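3-oxoacyl-[acyl-carrier-protein] synthase 2 (Rickettsia rickettsii, PDB 4JGA) probably catalyses the decarboxylative condensation of malonyl-ACP with a growing acyl-ACP, the chain-elongating step of bacterial type II fatty acid synthesis. Local coordinates at residues D194-I199 / I281-T286; A241-D246 / T388-T393; K247-F252 / S329-D334. All blocks are in the same frame, centred on the assembly; numbering follows the deposited sequence.

In the fold
Contact 1 joins helix 187-200 to strand 278-287 of the mixed sheet that also contains strands 257-265 and 425-432, whereas contacts 2 and 3 pin the long loop between helix 218-226 and strand 257-265 to the C-terminal half. The centre of contact 1 lies about 31 Å from that of contact 2 and about 29 Å from that of contact 3; contacts 2 and 3 touch, their centres about 9 Å apart. Along the chain, both segments of contact 3 fall between the two of contact 2, while those of contact 1 alternate with both pairs. Every contact pairs the N-terminal ketoacyl synthase half with the C-terminal one, consistent with their intimate association in the thiolase fold.

Contact 1. Residues D194-I199 / I281-T286; sequences DAMRMI and IGYGST
Helix 187-200 packs against strand 278-287 of the central sheet of this thiolase-type fold, and Tyr283 is the strand residue that fills the space between them. The segment axes approach to 9.4 Å, their N-to-C directions 126° apart. With CG anti to the backbone N, the phenol extends toward the helix, and Tyr283 OH donates to Asp194 OD1 at 2.7 Å. The oxygen lies near the plane of the ring, at its edge, but the hydroxyl meets it from above the carboxylate plane, 47° out. Arg197 bends at chi2, bringing one face of its guanidinium against the ring atom CD2, which sits over the centre of that face, 3.6 Å from Arg197 CZ. The two planes are 50° apart, so this is no parallel stack. Met196 carries its methyl CE to 3.6 Å from Tyr283 CB, an apolar contact at the root of the tyrosine side chain. Asp312 accepts from Tyr283 N and forms a salt bridge with Arg197, tying strand and helix together a second time. Gln179 of the second subunit also bonds Asp194 OD1, placing the contact at the dimer interface. Ala195 and Met196 lean on Leu263 of strand 257-265, while Tyr283 touches Leu429 of strand 425-432.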
# COMPACT_ATOMS: atom_id res chain seq x y z
N ASP A 194 4.02 -10.95 0.49
CA ASP A 194 5.20 -10.07 0.33
C ASP A 194 6.19 -10.17 1.49
O ASP A 194 7.41 -10.13 1.30
CB ASP A 194 4.78 -8.59 0.19
CG ASP A 194 3.99 -8.32 -1.08
OD1 ASP A 194 3.86 -9.19 -1.97
OD2 ASP A 194 3.48 -7.18 -1.15
N ALA A 195 5.67 -10.23 2.72
CA ALA A 195 6.53 -10.39 3.88
C ALA A 195 7.31 -11.73 3.80
O ALA A 195 8.50 -11.80 4.14
CB ALA A 195 5.71 -10.32 5.14
N MET A 196 6.66 -12.78 3.33
CA MET A 196 7.33 -14.06 3.15
C MET A 196 8.46 -13.95 2.14
O MET A 196 9.54 -14.45 2.35
CB MET A 196 6.33 -15.13 2.74
CG MET A 196 6.94 -16.48 2.45
SD MET A 196 7.40 -16.59 0.72
CE MET A 196 5.82 -16.80 -0.05
N ARG A 197 8.19 -13.26 1.03
CA ARG A 197 9.17 -13.09 -0.03
C ARG A 197 10.37 -12.30 0.50
O ARG A 197 11.51 -12.60 0.16
CB ARG A 197 8.55 -12.38 -1.22
CG ARG A 197 7.53 -13.22 -2.00
CD ARG A 197 8.18 -14.17 -2.96
NE ARG A 197 7.31 -15.17 -3.57
CZ ARG A 197 6.47 -14.96 -4.59
NH1 ARG A 197 6.32 -13.76 -5.18
NH2 ARG A 197 5.75 -15.98 -5.04
N MET A 198 10.10 -11.31 1.33
CA MET A 198 11.17 -10.53 1.94
C MET A 198 12.16 -11.42 2.73
O MET A 198 13.38 -11.25 2.62
CB MET A 198 10.56 -9.47 2.82
CG MET A 198 11.54 -8.51 3.43
SD MET A 198 11.70 -7.02 2.43
CE MET A 198 10.04 -6.38 2.75
N ILE A 199 11.63 -12.36 3.51
CA ILE A 199 12.41 -13.29 4.29
C ILE A 199 13.06 -14.32 3.39
O ILE A 199 14.25 -14.58 3.52
CB ILE A 199 11.56 -13.96 5.37
CG1 ILE A 199 11.08 -12.89 6.37
CG2 ILE A 199 12.39 -15.01 6.12
CD1 ILE A 199 10.09 -13.38 7.41
N ILE A 281 4.69 -21.73 2.14
CA ILE A 281 5.44 -22.35 1.06
C ILE A 281 5.04 -21.87 -0.33
O ILE A 281 5.77 -22.11 -1.27
CB ILE A 281 5.37 -23.91 1.10
CG1 ILE A 281 3.93 -24.43 1.12
CG2 ILE A 281 6.15 -24.46 2.26
CD1 ILE A 281 3.87 -25.93 0.82
N GLY A 282 3.88 -21.26 -0.46
CA GLY A 282 3.43 -20.82 -1.77
C GLY A 282 2.67 -19.53 -1.73
O GLY A 282 1.87 -19.29 -0.80
N TYR A 283 2.87 -18.73 -2.78
CA TYR A 283 2.24 -17.42 -2.93
C TYR A 283 1.98 -17.16 -4.42
O TYR A 283 2.92 -17.16 -5.22
CB TYR A 283 3.16 -16.33 -2.41
CG TYR A 283 2.73 -14.86 -2.52
CD1 TYR A 283 1.40 -14.46 -2.50
CD2 TYR A 283 3.71 -13.85 -2.55
CE1 TYR A 283 1.06 -13.12 -2.55
CE2 TYR A 283 3.37 -12.51 -2.57
CZ TYR A 283 2.06 -12.14 -2.57
OH TYR A 283 1.75 -10.79 -2.60
N GLY A 284 0.71 -16.95 -4.74
CA GLY A 284 0.28 -16.58 -6.09
C GLY A 284 -0.33 -15.18 -6.05
O GLY A 284 -1.09 -14.86 -5.14
N SER A 285 0.00 -14.37 -7.04
CA SER A 285 -0.48 -13.00 -7.13
C SER A 285 -0.71 -12.61 -8.59
O SER A 285 0.22 -12.56 -9.37
CB SER A 285 0.54 -12.03 -6.51
OG SER A 285 0.08 -10.70 -6.64
N THR A 286 -1.95 -12.33 -8.96
CA THR A 286 -2.33 -12.15 -10.34
C THR A 286 -3.35 -11.02 -10.49
O THR A 286 -3.92 -10.54 -9.50
CB THR A 286 -2.98 -13.42 -10.89
OG1 THR A 286 -4.18 -13.69 -10.16
CG2 THR A 286 -2.07 -14.62 -10.78

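Contact 2. Residues A241-D246 / T388-T393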
# COMPACT_ATOMS: atom_id res chain seq x y z
N ALA A 241 -27.42 -13.49 7.00
CA ALA A 241 -27.12 -12.72 5.78
C ALA A 241 -25.99 -13.29 4.96
O ALA A 241 -26.09 -13.37 3.73
CB ALA A 241 -26.80 -11.26 6.13
N SER A 242 -24.90 -13.64 5.64
CA SER A 242 -23.68 -14.05 4.95
C SER A 242 -23.77 -15.57 4.72
O SER A 242 -23.62 -16.36 5.67
CB SER A 242 -22.46 -13.66 5.76
OG SER A 242 -21.27 -13.87 5.06
N ARG A 243 -24.05 -15.96 3.47
CA ARG A 243 -24.40 -17.34 3.13
C ARG A 243 -23.71 -17.82 1.84
O ARG A 243 -24.35 -18.10 0.83
CB ARG A 243 -25.93 -17.51 3.06
CG ARG A 243 -26.67 -16.48 2.23
CD ARG A 243 -28.14 -16.39 2.65
NE ARG A 243 -28.78 -17.69 2.78
CZ ARG A 243 -29.23 -18.26 3.91
NH1 ARG A 243 -29.17 -17.66 5.10
NH2 ARG A 243 -29.77 -19.48 3.85
N PRO A 244 -22.37 -17.94 1.91
CA PRO A 244 -21.60 -18.28 0.72
C PRO A 244 -22.06 -19.58 0.07
O PRO A 244 -22.32 -20.57 0.75
CB PRO A 244 -20.15 -18.38 1.24
CG PRO A 244 -20.16 -17.60 2.53
CD PRO A 244 -21.53 -17.86 3.11
N TRP A 245 -22.20 -19.51 -1.25
CA TRP A 245 -22.67 -20.59 -2.12
C TRP A 245 -24.12 -21.03 -1.90
O TRP A 245 -24.56 -22.00 -2.52
CB TRP A 245 -21.71 -21.77 -2.10
CG TRP A 245 -20.31 -21.38 -2.33
CD1 TRP A 245 -19.73 -20.93 -3.52
CD2 TRP A 245 -19.26 -21.37 -1.36
NE1 TRP A 245 -18.39 -20.64 -3.31
CE2 TRP A 245 -18.08 -20.91 -2.02
CE3 TRP A 245 -19.20 -21.69 -0.01
CZ2 TRP A 245 -16.88 -20.78 -1.35
CZ3 TRP A 245 -17.99 -21.57 0.64
CH2 TRP A 245 -16.85 -21.13 -0.02
N ASP A 246 -24.84 -20.35 -1.01
CA ASP A 246 -26.25 -20.64 -0.76
C ASP A 246 -27.07 -19.95 -1.86
O ASP A 246 -26.72 -18.86 -2.33
CB ASP A 246 -26.71 -20.14 0.60
CG ASP A 246 -28.12 -20.58 0.93
OD1 ASP A 246 -28.28 -21.73 1.42
OD2 ASP A 246 -29.07 -19.77 0.70
N THR A 388 -18.97 -23.47 6.80
CA THR A 388 -19.67 -22.44 6.06
C THR A 388 -21.07 -22.37 6.68
O THR A 388 -21.93 -23.22 6.44
CB THR A 388 -19.74 -22.75 4.57
OG1 THR A 388 -18.42 -22.95 4.06
CG2 THR A 388 -20.40 -21.63 3.85
N LEU A 389 -21.26 -21.37 7.53
CA LEU A 389 -22.58 -21.13 8.10
C LEU A 389 -23.57 -20.75 7.00
O LEU A 389 -23.19 -20.26 5.91
CB LEU A 389 -22.52 -20.03 9.15
CG LEU A 389 -21.62 -20.29 10.37
CD1 LEU A 389 -21.75 -19.13 11.34
CD2 LEU A 389 -22.01 -21.60 11.04
N ASN A 390 -24.84 -20.99 7.30
CA ASN A 390 -25.96 -20.59 6.43
C ASN A 390 -26.08 -21.34 5.10
O ASN A 390 -26.92 -20.99 4.27
CB ASN A 390 -25.96 -19.07 6.19
CG ASN A 390 -26.15 -18.29 7.48
OD1 ASN A 390 -26.98 -18.66 8.30
ND2 ASN A 390 -25.36 -17.23 7.68
N LEU A 391 -25.28 -22.38 4.91
CA LEU A 391 -25.31 -23.13 3.67
C LEU A 391 -26.44 -24.15 3.74
O LEU A 391 -26.23 -25.36 3.92
CB LEU A 391 -23.95 -23.77 3.39
CG LEU A 391 -23.79 -24.43 2.01
CD1 LEU A 391 -24.33 -23.55 0.89
CD2 LEU A 391 -22.31 -24.79 1.79
N ASP A 392 -27.66 -23.62 3.60
CA ASP A 392 -28.88 -24.39 3.77
C ASP A 392 -29.33 -24.98 2.46
O ASP A 392 -29.86 -26.10 2.43
CB ASP A 392 -30.00 -23.47 4.28
CG ASP A 392 -29.67 -22.84 5.62
OD1 ASP A 392 -29.10 -23.53 6.47
OD2 ASP A 392 -29.98 -21.65 5.82
N THR A 393 -29.13 -24.24 1.37
CA THR A 393 -29.56 -24.67 0.05
C THR A 393 -28.44 -24.43 -0.95
O THR A 393 -28.42 -23.42 -1.67
CB THR A 393 -30.85 -23.93 -0.34
OG1 THR A 393 -31.70 -23.84 0.80
CG2 THR A 393 -31.57 -24.70 -1.46
O HOH W 1 -29.56 -19.50 7.37
O HOH W 2 -31.42 -21.15 1.06
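Arg243 runs over Asn390, its CB resting 3.5 Å from Asn390 CB. Chi1 of 50° sets CG between the backbone N and the carbonyl carbon, and the bend at chi3 (-47°) brings the head back over the turn. Arg243 NE donates to Asp246 OD2 at 3.0 Å; the carboxylate oxygen lies in the guanidinium plane but is approached from above its own. Asn390 O lies 3.2 Å above one guanidinium face of Arg243, offset toward the rim. Arg243 NH2 reaches Asp392 OD2 at 2.9 Å, on the anti side of that carboxylate, while NH1 donates to a water that in turn donates to Asn390 OD1 and Asp392 OD2; NH1 also bonds Lys240 O.

The resulting salt-bridge network ties the type II turn Arg243 to Asp246, in the N-terminal half, to Asp392, just after the type II turn Thr388 to Leu391 of the C-terminal half. The other oxygen of Asp246, OD1, accepts from Thr393 N at 2.7 Å and more weakly from Asp392 N. Asn390 ND2 gives Ser242 O a nearly straight bond of 2.8 Å (175°), in the amide plane of Asn390 but above the carbonyl plane of Ser242, and also bonds Lys239 O. Thr388 OG1, bonded to Leu402 O, abuts the indole edge of Trp245.

Contact 3. Residues K247-F252 / S329-D334; sequences KDRSGF and STTLGD
The guanidinium of Arg249 presents its edge to the first turn of helix 331-345: Thr330 O and Thr331 O both lie near its plane. Arg249 NE donates to Thr330 O at 2.9 Å and Arg249 NH2 to Thr331 O at 2.9 Å, so two bonds from one flat group fix its rotation. They meet their carbonyls differently. NH2 comes in the carbonyl plane, on a lone pair of Thr331 O, whereas NE stands above the plane of Thr330 O by 43°. The Asp334 carboxylate is turned only 14° from the guanidinium; the two side chains slide past each other in opposite directions, with Asp334 OD2 3.3 Å from Arg249 CD and in a long salt bridge with NE. The Phe252 ring, in turn, meets the methyl Thr330 CG2 at its edge.

At its root, Arg249 CB lies 3.5 Å from Ser329 OG. Chi1 of 71° places CG between the backbone N and carbonyl carbon, and from there the chain runs extended toward Thr330 O and Asp334. The backbones meet where Gly251 N donates to Ser329 O at 2.8 Å; Gly251 adopts angles at which a side chain would press on the preceding carbonyl. A water accepts from Ser250 N and also bonds Ser329 OG, which Arg243 N bonds too.

Thr330 occupies the N-cap position, and Asp334 OD1 accepts from Ser329 N through its syn lone pair. The loop between helix 218-226 and strand 257-265 thus lies against the N-terminal end of helix 331-345, with the 241-246 turn beside it through the bond from Trp245 N to Asp334 OD2.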
# COMPACT_ATOMS: atom_id res chain seq x y z
N LYS A 247 -28.14 -20.61 -2.28
CA LYS A 247 -29.01 -20.08 -3.31
C LYS A 247 -29.64 -18.77 -2.95
O LYS A 247 -30.03 -18.04 -3.85
CB LYS A 247 -30.10 -21.09 -3.68
CG LYS A 247 -29.57 -22.20 -4.57
CD LYS A 247 -30.65 -22.99 -5.28
CE LYS A 247 -30.01 -24.14 -6.04
NZ LYS A 247 -31.02 -25.05 -6.57
N ASP A 248 -29.79 -18.47 -1.66
CA ASP A 248 -30.39 -17.19 -1.27
C ASP A 248 -29.35 -16.09 -1.01
O ASP A 248 -29.71 -15.01 -0.51
CB ASP A 248 -31.31 -17.34 -0.09
CG ASP A 248 -32.43 -16.31 -0.11
OD1 ASP A 248 -32.96 -16.02 -1.21
OD2 ASP A 248 -32.83 -15.79 0.96
N ARG A 249 -28.09 -16.33 -1.36
CA ARG A 249 -27.07 -15.29 -1.20
C ARG A 249 -27.41 -14.09 -2.07
O ARG A 249 -28.00 -14.25 -3.12
CB ARG A 249 -25.68 -15.83 -1.55
CG ARG A 249 -25.48 -16.08 -3.04
CD ARG A 249 -24.21 -16.88 -3.26
NE ARG A 249 -23.98 -17.05 -4.68
CZ ARG A 249 -24.64 -17.90 -5.47
NH1 ARG A 249 -25.59 -18.71 -4.99
NH2 ARG A 249 -24.34 -17.93 -6.75
N SER A 250 -27.07 -12.90 -1.60
CA SER A 250 -27.34 -11.67 -2.36
C SER A 250 -26.38 -10.51 -2.02
O SER A 250 -26.77 -9.33 -2.11
CB SER A 250 -28.78 -11.23 -2.14
OG SER A 250 -29.02 -10.81 -0.81
N GLY A 251 -25.12 -10.84 -1.69
CA GLY A 251 -24.13 -9.83 -1.43
C GLY A 251 -23.42 -10.06 -0.11
O GLY A 251 -23.92 -10.80 0.77
N PHE A 252 -22.24 -9.44 0.02
CA PHE A 252 -21.47 -9.58 1.22
C PHE A 252 -21.94 -8.69 2.37
O PHE A 252 -22.75 -7.78 2.18
CB PHE A 252 -19.94 -9.52 0.97
CG PHE A 252 -19.34 -8.18 0.61
CD1 PHE A 252 -19.04 -7.23 1.59
CD2 PHE A 252 -18.87 -7.94 -0.68
CE1 PHE A 252 -18.44 -6.05 1.27
CE2 PHE A 252 -18.24 -6.75 -1.00
CZ PHE A 252 -18.04 -5.79 -0.03
N SER A 329 -20.19 -14.40 -0.31
CA SER A 329 -21.68 -14.44 -0.36
C SER A 329 -22.29 -13.54 -1.47
O SER A 329 -23.40 -13.03 -1.33
CB SER A 329 -22.33 -14.12 1.00
OG SER A 329 -23.66 -14.59 1.04
N THR A 330 -21.51 -13.32 -2.53
CA THR A 330 -22.03 -12.67 -3.75
C THR A 330 -22.53 -13.72 -4.73
O THR A 330 -22.05 -14.87 -4.73
CB THR A 330 -20.92 -11.89 -4.48
OG1 THR A 330 -19.78 -12.73 -4.63
CG2 THR A 330 -20.52 -10.66 -3.69
N THR A 331 -23.45 -13.30 -5.61
CA THR A 331 -24.00 -14.19 -6.62
C THR A 331 -22.91 -14.64 -7.60
O THR A 331 -22.63 -15.83 -7.70
CB THR A 331 -25.16 -13.53 -7.36
OG1 THR A 331 -26.14 -13.10 -6.40
CG2 THR A 331 -25.80 -14.52 -8.35
N LEU A 332 -22.27 -13.68 -8.26
CA LEU A 332 -21.26 -13.98 -9.29
C LEU A 332 -19.96 -14.46 -8.70
O LEU A 332 -19.45 -15.52 -9.10
CB LEU A 332 -21.01 -12.76 -10.22
CG LEU A 332 -22.24 -12.27 -11.02
CD1 LEU A 332 -21.94 -10.95 -11.73
CD2 LEU A 332 -22.72 -13.34 -11.99
N GLY A 333 -19.43 -13.73 -7.74
CA GLY A 333 -18.14 -14.07 -7.12
C GLY A 333 -18.08 -15.48 -6.55
O GLY A 333 -17.09 -16.20 -6.78
N ASP A 334 -19.09 -15.87 -5.77
CA ASP A 334 -19.04 -17.20 -5.15
C ASP A 334 -19.00 -18.27 -6.24
O ASP A 334 -18.29 -19.23 -6.14
CB ASP A 334 -20.25 -17.47 -4.26
CG ASP A 334 -20.23 -16.72 -2.94
OD1 ASP A 334 -19.38 -15.83 -2.70
OD2 ASP A 334 -21.14 -17.02 -2.13
O HOH W 3 -25.70 -12.68 1.06